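Local structure of monomethylamine methyltransferase MtmB1 (Methanosarcina barkeri, 1NTH) at residues A[67-72]-A[275-280]; A[143-148]-A[191-196]. The protein catalyses methyl transfer from monomethylamine to the corrinoid cofactor of its partner protein MtmC, a step of methanogenesis from methylamine. One frame throughout, in Å; residues are numbered along the deposited sequence. Where two conformers were deposited one is given.

Both contacts join helices outside the strands of the TIM barrel, and they lie on opposite sides of the centre of the chain. Their centres are about 39 Å apart and their nearest atoms about 23 Å apart, so they do not touch. The centres of interactions 1 and 2 lie about 18 Å and about 22 Å from the centre of the chain. Along the sequence, interaction 2 is nested inside the loop closed by interaction 1. Interaction 1 touches no other chain, whereas interaction 2 borders a second subunit. The pyrrolysine of this enzyme lies in none of the four segments. Both contacts are packing between helices, in interaction 2 with the turn that ends one of them.

Interaction 1: A[67-72]-A[275-280]; sequences FEMLLE and TIVDVA
No flat side chain takes part where M69 and L70 meet I276, V277 and A280. The F67 ring does not reach 275-280; it meets the ring of W92, their planes at about 35°. The contact is apolar and buried, and no hydrogen bond crosses it. M69 and A280 bury the most surface. A280 CB lies 4.1 Å from M69 CB. The side chains of M69 and I276 cross at about a right angle. The methyl CG2 of I276 sits 3.8 Å from CB of M69. It is 4.0 Å from CG of M69, the next atom along the chain. M69 has CG anti to the backbone N, and its chain then bends at chi2 (77°). In the conformer described, this bend carries CE of M69 to 4.2 Å from CG2 of V277. M69 was modelled twice, so that last touch is less certain. A280 fits beside L70, where the backbones come nearest: the two CA atoms are 5.3 Å apart. CD2 of L70 also rests 3.7 Å from the carbonyl O of A280. The axes of the two segments approach to 8.1 Å at a crossing angle of -71°, a closeness consistent with the small A280. M69 also packs on I32 and L39 of helix 24-42. Strand 255-259, helix 271-288 and the parallel neighbour strand 293-300 form a beta-alpha-beta crossover of the TIM barrel, with helix 56-73 packed on its helix.

Interaction 2: A[143-148]-A[191-196]; sequences VHMSYA and CAMAGR
A148 packs on C191 and A194 where helix 174-193 ends in a Schellman motif. G195, with positive phi, is its C-prime residue. R196 N bonds to C191 O and G195 N to A192 O. In chain order, helix 140-148 lies between strands 125-128 and 155-156, and helix 174-193 between 155-156 and 227-231, among the helices around the TIM barrel.

In the apolar packing, A148 CB lies 3.6 Å from A194 CB and 4.1 Å from C191 SG. These small side chains let the backbones come close, with A148 CA 5.4 Å from C191 CA. M145 CG adds a touch on A194. In one of its two conformers, M145 bends at chi3 (-56°) and brings CE to 3.7 Å from M193 SD, a less certain touch. From a second subunit, T182 packs on M193 and R165 on M145, and R165 NH1 donates to M193 O.

The polar contact is a single hydrogen bond between the segments. R196 bends at chi3 and turns its guanidinium edge to the end of helix 140-148. Its NH2 bonds to V153 O. Its NH1 donates to A148 O at 2.9 Å, with an N-H...O angle of 160°. That oxygen lies near the guanidinium plane, while NH1 is tilted well off the carbonyl plane of A148.

Interaction 1: A[67-72]-A[275-280]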
loop_
_atom_site.group_PDB
_atom_site.type_symbol
_atom_site.label_atom_id
_atom_site.label_comp_id
_atom_site.label_asym_id
_atom_site.label_seq_id
_atom_site.Cartn_x
_atom_site.Cartn_y
_atom_site.Cartn_z
ATOM N N PHE A 67 -40.852 -11.563 11.824
ATOM C CA PHE A 67 -40.343 -10.696 12.879
ATOM C C PHE A 67 -40.733 -11.286 14.235
ATOM O O PHE A 67 -39.906 -11.393 15.142
ATOM C CB PHE A 67 -40.949 -9.294 12.739
ATOM C CG PHE A 67 -40.369 -8.271 13.684
ATOM C CD1 PHE A 67 -39.505 -7.283 13.216
ATOM C CD2 PHE A 67 -40.704 -8.278 15.036
ATOM C CE1 PHE A 67 -38.985 -6.319 14.079
ATOM C CE2 PHE A 67 -40.189 -7.320 15.909
ATOM C CZ PHE A 67 -39.327 -6.335 15.429
ATOM N N GLU A 68 -41.998 -11.677 14.363
ATOM C CA GLU A 68 -42.492 -12.232 15.620
ATOM C C GLU A 68 -41.841 -13.568 15.952
ATOM O O GLU A 68 -41.607 -13.879 17.121
ATOM C CB GLU A 68 -44.013 -12.400 15.553
ATOM C CG GLU A 68 -44.678 -12.562 16.914
ATOM C CD GLU A 68 -46.187 -12.711 16.817
ATOM O OE1 GLU A 68 -46.803 -12.041 15.957
ATOM O OE2 GLU A 68 -46.758 -13.489 17.610
ATOM N N MET A 69 -41.549 -14.361 14.928
ATOM C CA MET A 69 -40.891 -15.643 15.139
ATOM C C MET A 69 -39.545 -15.401 15.820
ATOM O O MET A 69 -39.211 -16.034 16.823
ATOM C CB MET A 69 -40.670 -16.324 13.785
ATOM C CG MET A 69 -40.043 -17.706 13.845
ATOM S SD MET A 69 -41.218 -18.987 14.332
ATOM C CE MET A 69 -40.123 -20.366 14.592
ATOM N N LEU A 70 -38.765 -14.477 15.271
ATOM C CA LEU A 70 -37.455 -14.176 15.835
ATOM C C LEU A 70 -37.560 -13.590 17.240
ATOM O O LEU A 70 -36.817 -13.978 18.141
ATOM C CB LEU A 70 -36.705 -13.198 14.925
ATOM C CG LEU A 70 -35.254 -12.900 15.313
ATOM C CD1 LEU A 70 -34.429 -14.184 15.292
ATOM C CD2 LEU A 70 -34.675 -11.880 14.335
ATOM N N LEU A 71 -38.488 -12.658 17.422
ATOM C CA LEU A 71 -38.678 -12.007 18.711
ATOM C C LEU A 71 -39.135 -12.944 19.831
ATOM O O LEU A 71 -38.627 -12.878 20.952
ATOM C CB LEU A 71 -39.688 -10.867 18.571
ATOM C CG LEU A 71 -40.078 -10.167 19.877
ATOM C CD1 LEU A 71 -38.865 -9.467 20.483
ATOM C CD2 LEU A 71 -41.186 -9.167 19.605
ATOM N N GLU A 72 -40.088 -13.817 19.526
ATOM C CA GLU A 72 -40.631 -14.728 20.535
ATOM C C GLU A 72 -39.780 -15.967 20.819
ATOM O O GLU A 72 -39.699 -16.417 21.964
ATOM C CB GLU A 72 -42.040 -15.162 20.142
ATOM C CG GLU A 72 -43.037 -14.021 20.076
ATOM C CD GLU A 72 -43.212 -13.320 21.410
ATOM O OE1 GLU A 72 -43.457 -14.013 22.417
ATOM O OE2 GLU A 72 -43.112 -12.074 21.449
ATOM N N THR A 275 -41.082 -20.521 5.380
ATOM C CA THR A 275 -40.872 -19.162 4.891
ATOM C C THR A 275 -40.833 -18.185 6.065
ATOM O O THR A 275 -40.084 -17.209 6.050
ATOM C CB THR A 275 -41.972 -18.758 3.887
ATOM O OG1 THR A 275 -42.072 -19.766 2.868
ATOM C CG2 THR A 275 -41.627 -17.423 3.222
ATOM N N ILE A 276 -41.643 -18.449 7.088
ATOM C CA ILE A 276 -41.651 -17.607 8.276
ATOM C C ILE A 276 -40.250 -17.669 8.888
ATOM O O ILE A 276 -39.682 -16.647 9.276
ATOM C CB ILE A 276 -42.685 -18.112 9.315
ATOM C CG1 ILE A 276 -44.100 -17.851 8.797
ATOM C CG2 ILE A 276 -42.468 -17.426 10.661
ATOM C CD1 ILE A 276 -45.194 -18.417 9.694
ATOM N N VAL A 277 -39.693 -18.874 8.961
ATOM C CA VAL A 277 -38.352 -19.061 9.505
ATOM C C VAL A 277 -37.337 -18.338 8.621
ATOM O O VAL A 277 -36.415 -17.693 9.126
ATOM C CB VAL A 277 -37.980 -20.565 9.573
ATOM C CG1 VAL A 277 -36.482 -20.733 9.807
ATOM C CG2 VAL A 277 -38.755 -21.233 10.693
ATOM N N ASP A 278 -37.518 -18.447 7.309
ATOM C CA ASP A 278 -36.612 -17.810 6.354
ATOM C C ASP A 278 -36.575 -16.297 6.572
ATOM O O ASP A 278 -35.500 -15.696 6.605
ATOM C CB ASP A 278 -37.050 -18.124 4.923
ATOM C CG ASP A 278 -35.953 -17.870 3.908
ATOM O OD1 ASP A 278 -34.892 -17.336 4.298
ATOM O OD2 ASP A 278 -36.154 -18.204 2.723
ATOM N N VAL A 279 -37.744 -15.677 6.715
ATOM C CA VAL A 279 -37.793 -14.236 6.951
ATOM C C VAL A 279 -37.084 -13.931 8.268
ATOM O O VAL A 279 -36.308 -12.979 8.367
ATOM C CB VAL A 279 -39.257 -13.721 7.002
ATOM C CG1 VAL A 279 -39.301 -12.278 7.503
ATOM C CG2 VAL A 279 -39.876 -13.816 5.611
ATOM N N ALA A 280 -37.333 -14.758 9.279
ATOM C CA ALA A 280 -36.706 -14.566 10.578
ATOM C C ALA A 280 -35.181 -14.648 10.503
ATOM O O ALA A 280 -34.490 -13.896 11.190
ATOM C CB ALA A 280 -37.233 -15.603 11.576
#

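Interaction 2: A[143-148]-A[191-196]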
loop_
_atom_site.group_PDB
_atom_site.type_symbol
_atom_site.label_atom_id
_atom_site.label_comp_id
_atom_site.label_asym_id
_atom_site.label_seq_id
_atom_site.Cartn_x
_atom_site.Cartn_y
_atom_site.Cartn_z
ATOM N N VAL A 143 -10.797 -25.324 -13.060
ATOM C CA VAL A 143 -12.225 -25.319 -12.774
ATOM C C VAL A 143 -12.727 -23.912 -12.469
ATOM O O VAL A 143 -13.754 -23.484 -12.993
ATOM C CB VAL A 143 -12.566 -26.245 -11.587
ATOM C CG1 VAL A 143 -13.994 -26.002 -11.125
ATOM C CG2 VAL A 143 -12.400 -27.703 -12.012
ATOM N N HIS A 144 -12.011 -23.182 -11.623
ATOM C CA HIS A 144 -12.463 -21.837 -11.308
ATOM C C HIS A 144 -12.300 -20.909 -12.500
ATOM O O HIS A 144 -13.088 -19.978 -12.682
ATOM C CB HIS A 144 -11.740 -21.298 -10.075
ATOM C CG HIS A 144 -12.177 -21.954 -8.803
ATOM N ND1 HIS A 144 -11.657 -23.155 -8.369
ATOM C CD2 HIS A 144 -13.139 -21.615 -7.913
ATOM C CE1 HIS A 144 -12.282 -23.528 -7.265
ATOM N NE2 HIS A 144 -13.185 -22.612 -6.967
ATOM N N MET A 145 -11.294 -21.170 -13.328
ATOM C CA MET A 145 -11.088 -20.349 -14.513
ATOM C C MET A 145 -12.294 -20.468 -15.437
ATOM O O MET A 145 -12.622 -19.529 -16.158
ATOM C CB MET A 145 -9.807 -20.761 -15.248
ATOM C CG MET A 145 -9.178 -19.620 -16.038
ATOM S SD MET A 145 -7.713 -20.086 -16.982
ATOM C CE MET A 145 -6.667 -20.777 -15.704
ATOM N N SER A 146 -12.955 -21.623 -15.422
ATOM C CA SER A 146 -14.108 -21.818 -16.294
ATOM C C SER A 146 -15.240 -20.849 -15.967
ATOM O O SER A 146 -16.134 -20.638 -16.784
ATOM C CB SER A 146 -14.613 -23.269 -16.235
ATOM O OG SER A 146 -15.359 -23.537 -15.060
ATOM N N TYR A 147 -15.204 -20.258 -14.774
ATOM C CA TYR A 147 -16.221 -19.289 -14.391
ATOM C C TYR A 147 -15.733 -17.882 -14.705
ATOM O O TYR A 147 -16.488 -17.063 -15.230
ATOM C CB TYR A 147 -16.549 -19.386 -12.899
ATOM C CG TYR A 147 -17.144 -20.711 -12.502
ATOM C CD1 TYR A 147 -16.328 -21.797 -12.202
ATOM C CD2 TYR A 147 -18.528 -20.883 -12.437
ATOM C CE1 TYR A 147 -16.871 -23.026 -11.841
ATOM C CE2 TYR A 147 -19.084 -22.109 -12.080
ATOM C CZ TYR A 147 -18.250 -23.173 -11.780
ATOM O OH TYR A 147 -18.785 -24.380 -11.392
ATOM N N ALA A 148 -14.466 -17.613 -14.396
ATOM C CA ALA A 148 -13.895 -16.291 -14.649
ATOM C C ALA A 148 -13.880 -15.971 -16.139
ATOM O O ALA A 148 -13.980 -14.811 -16.525
ATOM C CB ALA A 148 -12.480 -16.209 -14.085
ATOM N N CYS A 191 -8.443 -16.217 -11.787
ATOM C CA CYS A 191 -9.142 -15.059 -12.310
ATOM C C CYS A 191 -8.162 -14.198 -13.103
ATOM O O CYS A 191 -8.518 -13.673 -14.156
ATOM C CB CYS A 191 -9.747 -14.261 -11.160
ATOM S SG CYS A 191 -11.126 -15.106 -10.333
ATOM N N ALA A 192 -6.935 -14.058 -12.602
ATOM C CA ALA A 192 -5.923 -13.263 -13.292
ATOM C C ALA A 192 -5.610 -13.867 -14.658
ATOM O O ALA A 192 -5.435 -13.143 -15.645
ATOM C CB ALA A 192 -4.662 -13.185 -12.456
ATOM N N MET A 193 -5.538 -15.194 -14.720
ATOM C CA MET A 193 -5.254 -15.871 -15.981
ATOM C C MET A 193 -6.387 -15.677 -16.980
ATOM O O MET A 193 -6.183 -15.780 -18.192
ATOM C CB MET A 193 -5.002 -17.362 -15.744
ATOM C CG MET A 193 -3.646 -17.633 -15.109
ATOM S SD MET A 193 -3.266 -19.389 -15.011
ATOM C CE MET A 193 -3.194 -19.782 -16.736
ATOM N N ALA A 194 -7.581 -15.385 -16.469
ATOM C CA ALA A 194 -8.742 -15.146 -17.321
ATOM C C ALA A 194 -8.839 -13.659 -17.670
ATOM O O ALA A 194 -9.820 -13.217 -18.266
ATOM C CB ALA A 194 -10.015 -15.603 -16.619
ATOM N N GLY A 195 -7.819 -12.896 -17.282
ATOM C CA GLY A 195 -7.797 -11.470 -17.570
ATOM C C GLY A 195 -8.645 -10.615 -16.648
ATOM O O GLY A 195 -9.010 -9.491 -16.993
ATOM N N ARG A 196 -8.951 -11.135 -15.462
ATOM C CA ARG A 196 -9.779 -10.405 -14.505
ATOM C C ARG A 196 -9.195 -10.588 -13.102
ATOM O O ARG A 196 -9.836 -11.162 -12.219
ATOM C CB ARG A 196 -11.208 -10.952 -14.573
ATOM C CG ARG A 196 -11.753 -11.015 -16.002
ATOM C CD ARG A 196 -13.098 -11.724 -16.069
ATOM N NE ARG A 196 -14.160 -10.948 -15.431
ATOM C CZ ARG A 196 -15.399 -11.392 -15.244
ATOM N NH1 ARG A 196 -15.738 -12.613 -15.644
ATOM N NH2 ARG A 196 -16.299 -10.614 -14.659
#